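Local coordinates for protein mitomycin biosynthesis 6-O-methyltransferase (Streptomyces lavendulae, PDB 3GWZ) that transfers the S-methyl group of S-adenosyl-L-methionine to 6-demethylmitomycins A and B, forming the quinone methoxy group of the mitomycins, at residues A[133-145]-A[156-168]. Sequence-based numbering, arbitrary orientation.
Sequences FQAAPWHWRAWEQ and SFDVANGTSFWQL. With SAH (S-adenosyl-L-homocysteine), chain G.
Trp-138 CG stands between the backbone N and the carbonyl carbon (chi1 41°), which turns the indole as a knob among Phe-157, Asn-161, Phe-165 and Leu-168. Leu-168 CG points away from its own N (chi1 178°), which brings CD2 over the indole in a CH-pi contact, 3.7 Å from the centroid of the five-membered ring. Ala-136 CB lies over the opposite face, toward its rim. This is a helix-helix junction of a COMT-like O-methyltransferase: short helices 137-144 and 157-161 cross at 113°, and helix 165-171 carries the contact on to the cofactor pocket. There Trp-166 lays one ring face over C8 of S-adenosyl-L-homocysteine. Trp-138 CE3 meets the edge of the Phe-157 ring (3.7 Å from CE1), and Asn-161 ND2 lies over the centre of one face of that ring. The same ND2 donates to Trp-138 O (3.0 Å), an oxygen that also accepts from Ala-142 N within its helix. The helix axes come within 7.9 Å, and Ala-160 CB lies against Arg-141 O and Gln-145 CG. One water links Arg-141 NH1 to Ala-160 O, whereas the guanidinium forms its salt bridge with Glu-144 of the second subunit, placing helix 137-144 at the dimer interface. Where helix 137-144 ends, Ser-156 OG donates to Ala-142 O (2.6 Å) from above the carbonyl plane, on the face opposite to that used by Gln-145 N.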
loop_
_atom_site.group_PDB
_atom_site.type_symbol
_atom_site.label_atom_id
_atom_site.label_comp_id
_atom_site.label_asym_id
_atom_site.label_seq_id
_atom_site.Cartn_x
_atom_site.Cartn_y
_atom_site.Cartn_z
ATOM N N PHE A 133 15.220 -5.870 7.699
ATOM C CA PHE A 133 15.952 -6.951 8.375
ATOM C C PHE A 133 17.211 -6.378 9.027
ATOM O O PHE A 133 17.478 -6.609 10.205
ATOM C CB PHE A 133 16.296 -8.018 7.314
ATOM C CG PHE A 133 17.111 -9.204 7.817
ATOM C CD1 PHE A 133 16.795 -9.848 8.997
ATOM C CD2 PHE A 133 18.153 -9.709 7.042
ATOM C CE1 PHE A 133 17.541 -10.959 9.432
ATOM C CE2 PHE A 133 18.901 -10.819 7.458
ATOM C CZ PHE A 133 18.585 -11.444 8.661
ATOM N N GLN A 134 17.968 -5.605 8.256
ATOM C CA GLN A 134 19.209 -4.992 8.731
ATOM C C GLN A 134 18.984 -3.924 9.807
ATOM O O GLN A 134 19.893 -3.599 10.571
ATOM C CB GLN A 134 19.950 -4.352 7.558
ATOM C CG GLN A 134 20.461 -5.346 6.535
ATOM C CD GLN A 134 20.937 -4.666 5.271
ATOM O OE1 GLN A 134 20.986 -3.433 5.194
ATOM N NE2 GLN A 134 21.275 -5.461 4.262
ATOM N N ALA A 135 17.781 -3.365 9.845
ATOM C CA ALA A 135 17.451 -2.336 10.829
ATOM C C ALA A 135 17.481 -2.893 12.252
ATOM O O ALA A 135 17.755 -2.164 13.208
ATOM C CB ALA A 135 16.086 -1.737 10.524
ATOM N N ALA A 136 17.195 -4.188 12.388
ATOM C CA ALA A 136 17.194 -4.843 13.691
ATOM C C ALA A 136 18.521 -4.674 14.419
ATOM O O ALA A 136 19.589 -4.861 13.833
ATOM C CB ALA A 136 16.861 -6.333 13.556
ATOM N N PRO A 137 18.454 -4.338 15.716
ATOM C CA PRO A 137 19.669 -4.091 16.503
ATOM C C PRO A 137 20.575 -5.317 16.540
ATOM O O PRO A 137 21.796 -5.170 16.549
ATOM C CB PRO A 137 19.120 -3.759 17.899
ATOM C CG PRO A 137 17.711 -4.322 17.897
ATOM C CD PRO A 137 17.237 -4.066 16.498
ATOM N N TRP A 138 19.991 -6.513 16.540
ATOM C CA TRP A 138 20.796 -7.733 16.639
ATOM C C TRP A 138 21.525 -8.050 15.341
ATOM O O TRP A 138 22.544 -8.753 15.338
ATOM C CB TRP A 138 19.942 -8.926 17.106
ATOM C CG TRP A 138 18.569 -9.009 16.487
ATOM C CD1 TRP A 138 17.394 -8.631 17.063
ATOM C CD2 TRP A 138 18.232 -9.505 15.179
ATOM N NE1 TRP A 138 16.348 -8.869 16.211
ATOM C CE2 TRP A 138 16.833 -9.401 15.044
ATOM C CE3 TRP A 138 18.978 -10.026 14.115
ATOM C CZ2 TRP A 138 16.159 -9.794 13.887
ATOM C CZ3 TRP A 138 18.311 -10.416 12.960
ATOM C CH2 TRP A 138 16.908 -10.301 12.859
ATOM N N HIS A 139 20.994 -7.546 14.230
ATOM C CA HIS A 139 21.666 -7.687 12.952
ATOM C C HIS A 139 22.901 -6.776 12.983
ATOM O O HIS A 139 24.026 -7.233 12.819
ATOM C CB HIS A 139 20.705 -7.299 11.830
ATOM C CG HIS A 139 21.208 -7.588 10.448
ATOM N ND1 HIS A 139 22.279 -6.926 9.889
ATOM C CD2 HIS A 139 20.742 -8.426 9.488
ATOM C CE1 HIS A 139 22.479 -7.372 8.662
ATOM N NE2 HIS A 139 21.556 -8.280 8.391
ATOM N N TRP A 140 22.682 -5.484 13.220
ATOM C CA TRP A 140 23.789 -4.531 13.329
ATOM C C TRP A 140 24.819 -4.991 14.371
ATOM O O TRP A 140 26.019 -4.819 14.177
ATOM C CB TRP A 140 23.246 -3.140 13.686
ATOM C CG TRP A 140 24.237 -1.998 13.619
ATOM C CD1 TRP A 140 24.924 -1.439 14.664
ATOM C CD2 TRP A 140 24.594 -1.236 12.455
ATOM N NE1 TRP A 140 25.706 -0.399 14.217
ATOM C CE2 TRP A 140 25.523 -0.255 12.864
ATOM C CE3 TRP A 140 24.235 -1.305 11.103
ATOM C CZ2 TRP A 140 26.094 0.654 11.973
ATOM C CZ3 TRP A 140 24.803 -0.406 10.217
ATOM C CH2 TRP A 140 25.720 0.570 10.657
ATOM N N ARG A 141 24.362 -5.567 15.479
ATOM C CA ARG A 141 25.316 -5.957 16.527
ATOM C C ARG A 141 26.213 -7.126 16.135
ATOM O O ARG A 141 27.342 -7.241 16.617
ATOM C CB ARG A 141 24.645 -6.241 17.876
ATOM C CG ARG A 141 25.677 -6.202 19.008
ATOM C CD ARG A 141 25.091 -6.364 20.397
ATOM N NE ARG A 141 24.283 -5.217 20.796
ATOM C CZ ARG A 141 24.311 -4.670 22.006
ATOM N NH1 ARG A 141 25.126 -5.157 22.938
ATOM N NH2 ARG A 141 23.527 -3.634 22.281
ATOM N N ALA A 142 25.732 -7.999 15.261
ATOM C CA ALA A 142 26.601 -9.067 14.780
ATOM C C ALA A 142 27.805 -8.466 14.065
ATOM O O ALA A 142 28.934 -8.963 14.191
ATOM C CB ALA A 142 25.825 -10.035 13.862
ATOM N N TRP A 143 27.576 -7.370 13.336
ATOM C CA TRP A 143 28.655 -6.662 12.635
ATOM C C TRP A 143 29.603 -5.948 13.603
ATOM O O TRP A 143 30.794 -5.780 13.316
ATOM C CB TRP A 143 28.081 -5.670 11.608
ATOM C CG TRP A 143 27.525 -6.418 10.444
ATOM C CD1 TRP A 143 26.226 -6.786 10.240
ATOM C CD2 TRP A 143 28.276 -6.959 9.357
ATOM N NE1 TRP A 143 26.118 -7.507 9.075
ATOM C CE2 TRP A 143 27.361 -7.623 8.509
ATOM C CE3 TRP A 143 29.630 -6.925 9.003
ATOM C CZ2 TRP A 143 27.758 -8.261 7.333
ATOM C CZ3 TRP A 143 30.027 -7.562 7.828
ATOM C CH2 TRP A 143 29.088 -8.218 7.005
ATOM N N GLU A 144 29.067 -5.528 14.741
ATOM C CA GLU A 144 29.894 -4.945 15.798
ATOM C C GLU A 144 31.063 -5.874 16.106
ATOM O O GLU A 144 32.183 -5.423 16.337
ATOM C CB GLU A 144 29.046 -4.737 17.051
ATOM C CG GLU A 144 29.781 -4.085 18.230
ATOM C CD GLU A 144 29.012 -4.239 19.517
ATOM O OE1 GLU A 144 27.937 -3.613 19.653
ATOM O OE2 GLU A 144 29.469 -5.010 20.385
ATOM N N GLN A 145 30.793 -7.180 16.082
ATOM C CA GLN A 145 31.762 -8.189 16.488
ATOM C C GLN A 145 32.387 -8.916 15.291
ATOM O O GLN A 145 32.791 -10.076 15.402
ATOM C CB GLN A 145 31.100 -9.182 17.453
ATOM C CG GLN A 145 30.675 -8.535 18.768
ATOM C CD GLN A 145 31.872 -8.148 19.604
ATOM O OE1 GLN A 145 32.841 -8.897 19.670
ATOM N NE2 GLN A 145 31.812 -6.982 20.251
ATOM N N SER A 156 29.710 -14.328 14.448
ATOM C CA SER A 156 29.853 -13.368 15.534
ATOM C C SER A 156 28.505 -13.168 16.219
ATOM O O SER A 156 28.431 -12.603 17.304
ATOM C CB SER A 156 30.392 -12.032 15.017
ATOM O OG SER A 156 29.516 -11.461 14.052
ATOM N N PHE A 157 27.438 -13.660 15.589
ATOM C CA PHE A 157 26.084 -13.408 16.066
ATOM C C PHE A 157 25.944 -13.819 17.528
ATOM O O PHE A 157 25.338 -13.120 18.344
ATOM C CB PHE A 157 25.068 -14.179 15.197
ATOM C CG PHE A 157 23.654 -13.711 15.361
ATOM C CD1 PHE A 157 23.115 -12.765 14.491
ATOM C CD2 PHE A 157 22.855 -14.212 16.383
ATOM C CE1 PHE A 157 21.807 -12.310 14.652
ATOM C CE2 PHE A 157 21.533 -13.775 16.541
ATOM C CZ PHE A 157 21.013 -12.824 15.672
ATOM N N ASP A 158 26.514 -14.969 17.853
ATOM C CA ASP A 158 26.370 -15.544 19.181
ATOM C C ASP A 158 27.040 -14.682 20.247
ATOM O O ASP A 158 26.451 -14.380 21.285
ATOM C CB ASP A 158 26.935 -16.978 19.205
ATOM C CG ASP A 158 26.353 -17.873 18.088
ATOM O OD1 ASP A 158 26.381 -17.481 16.899
ATOM O OD2 ASP A 158 25.876 -18.988 18.403
ATOM N N VAL A 159 28.273 -14.269 19.998
ATOM C CA VAL A 159 28.974 -13.476 20.993
ATOM C C VAL A 159 28.316 -12.097 21.148
ATOM O O VAL A 159 28.253 -11.543 22.245
ATOM C CB VAL A 159 30.482 -13.370 20.670
ATOM C CG1 VAL A 159 30.718 -12.423 19.514
ATOM C CG2 VAL A 159 31.256 -12.931 21.896
ATOM N N ALA A 160 27.789 -11.560 20.056
ATOM C CA ALA A 160 27.148 -10.251 20.095
ATOM C C ALA A 160 25.798 -10.281 20.816
ATOM O O ALA A 160 25.477 -9.397 21.608
ATOM C CB ALA A 160 26.965 -9.724 18.666
ATOM N N ASN A 161 25.003 -11.304 20.531
ATOM C CA ASN A 161 23.608 -11.317 20.944
ATOM C C ASN A 161 23.242 -12.354 22.008
ATOM O O ASN A 161 22.107 -12.390 22.470
ATOM C CB ASN A 161 22.725 -11.512 19.716
ATOM C CG ASN A 161 22.861 -10.371 18.734
ATOM O OD1 ASN A 161 22.666 -9.217 19.099
ATOM N ND2 ASN A 161 23.207 -10.687 17.487
ATOM N N GLY A 162 24.190 -13.206 22.377
ATOM C CA GLY A 162 23.973 -14.154 23.459
ATOM C C GLY A 162 23.148 -15.359 23.047
ATOM O O GLY A 162 22.697 -16.122 23.892
ATOM N N THR A 163 22.952 -15.525 21.742
ATOM C CA THR A 163 22.199 -16.652 21.197
ATOM C C THR A 163 22.557 -16.780 19.719
ATOM O O THR A 163 23.095 -15.839 19.135
ATOM C CB THR A 163 20.663 -16.465 21.364
ATOM O OG1 THR A 163 19.993 -17.687 21.032
ATOM C CG2 THR A 163 20.141 -15.355 20.454
ATOM N N SER A 164 22.286 -17.936 19.121
ATOM C CA SER A 164 22.595 -18.149 17.710
ATOM C C SER A 164 21.515 -17.563 16.809
ATOM O O SER A 164 20.383 -17.324 17.240
ATOM C CB SER A 164 22.765 -19.640 17.401
ATOM O OG SER A 164 21.515 -20.306 17.452
ATOM N N PHE A 165 21.872 -17.317 15.553
ATOM C CA PHE A 165 20.906 -16.804 14.594
ATOM C C PHE A 165 19.728 -17.773 14.448
ATOM O O PHE A 165 18.574 -17.361 14.380
ATOM C CB PHE A 165 21.563 -16.558 13.231
ATOM C CG PHE A 165 20.613 -15.985 12.199
ATOM C CD1 PHE A 165 20.299 -14.636 12.204
ATOM C CD2 PHE A 165 20.019 -16.803 11.248
ATOM C CE1 PHE A 165 19.422 -14.095 11.259
ATOM C CE2 PHE A 165 19.128 -16.279 10.304
ATOM C CZ PHE A 165 18.834 -14.920 10.308
ATOM N N TRP A 166 20.011 -19.068 14.399
ATOM C CA TRP A 166 18.916 -20.025 14.221
ATOM C C TRP A 166 18.030 -20.115 15.466
ATOM O O TRP A 166 16.820 -20.324 15.363
ATOM C CB TRP A 166 19.432 -21.407 13.825
ATOM C CG TRP A 166 20.068 -21.448 12.481
ATOM C CD1 TRP A 166 21.289 -21.973 12.171
ATOM C CD2 TRP A 166 19.521 -20.948 11.252
ATOM N NE1 TRP A 166 21.531 -21.840 10.828
ATOM C CE2 TRP A 166 20.465 -21.211 10.240
ATOM C CE3 TRP A 166 18.328 -20.301 10.913
ATOM C CZ2 TRP A 166 20.259 -20.843 8.911
ATOM C CZ3 TRP A 166 18.122 -19.932 9.587
ATOM C CH2 TRP A 166 19.079 -20.204 8.606
ATOM N N GLN A 167 18.630 -19.956 16.641
ATOM C CA GLN A 167 17.854 -20.027 17.873
ATOM C C GLN A 167 16.973 -18.796 18.013
ATOM O O GLN A 167 15.826 -18.892 18.435
ATOM C CB GLN A 167 18.766 -20.168 19.097
ATOM C CG GLN A 167 18.018 -20.373 20.403
ATOM C CD GLN A 167 17.161 -21.630 20.390
ATOM O OE1 GLN A 167 16.056 -21.646 20.928
ATOM N NE2 GLN A 167 17.664 -22.685 19.760
ATOM N N LEU A 168 17.509 -17.635 17.657
ATOM C CA LEU A 168 16.722 -16.408 17.729
ATOM C C LEU A 168 15.509 -16.473 16.801
ATOM O O LEU A 168 14.379 -16.148 17.201
ATOM C CB LEU A 168 17.580 -15.183 17.381
ATOM C CG LEU A 168 16.775 -13.880 17.393
ATOM C CD1 LEU A 168 16.338 -13.563 18.819
ATOM C CD2 LEU A 168 17.590 -12.731 16.818
HETATM N N SAH G . 15.488 -22.547 0.621
HETATM C CA SAH G . 14.907 -21.241 1.087
HETATM C CB SAH G . 15.459 -20.761 2.445
HETATM C CG SAH G . 16.982 -20.544 2.530
HETATM S SD SAH G . 17.465 -19.866 4.113
HETATM C C SAH G . 15.155 -20.188 0.045
HETATM O O SAH G . 14.507 -19.137 0.072
HETATM O OXT SAH G . 15.994 -20.360 -0.849
HETATM C "C5'" SAH G . 17.975 -21.360 4.939
HETATM C "C4'" SAH G . 16.813 -22.150 5.574
HETATM O "O4'" SAH G . 17.260 -23.320 6.298
HETATM C "C3'" SAH G . 15.928 -21.383 6.562
HETATM O "O3'" SAH G . 14.607 -21.264 6.009
HETATM C "C2'" SAH G . 15.879 -22.234 7.834
HETATM O "O2'" SAH G . 14.570 -22.348 8.405
HETATM C "C1'" SAH G . 16.286 -23.598 7.327
HETATM N N9 SAH G . 16.940 -24.466 8.331
HETATM C C8 SAH G . 17.978 -24.131 9.130
HETATM N N7 SAH G . 18.344 -25.187 9.901
HETATM C C5 SAH G . 17.531 -26.220 9.574
HETATM C C6 SAH G . 17.382 -27.627 9.994
HETATM N N6 SAH G . 18.214 -28.118 10.944
HETATM N N1 SAH G . 16.404 -28.373 9.412
HETATM C C2 SAH G . 15.593 -27.863 8.474
HETATM N N3 SAH G . 15.675 -26.588 8.039
HETATM C C4 SAH G . 16.608 -25.742 8.543
HETATM O O HOH W 1 26.746 -7.832 23.267
#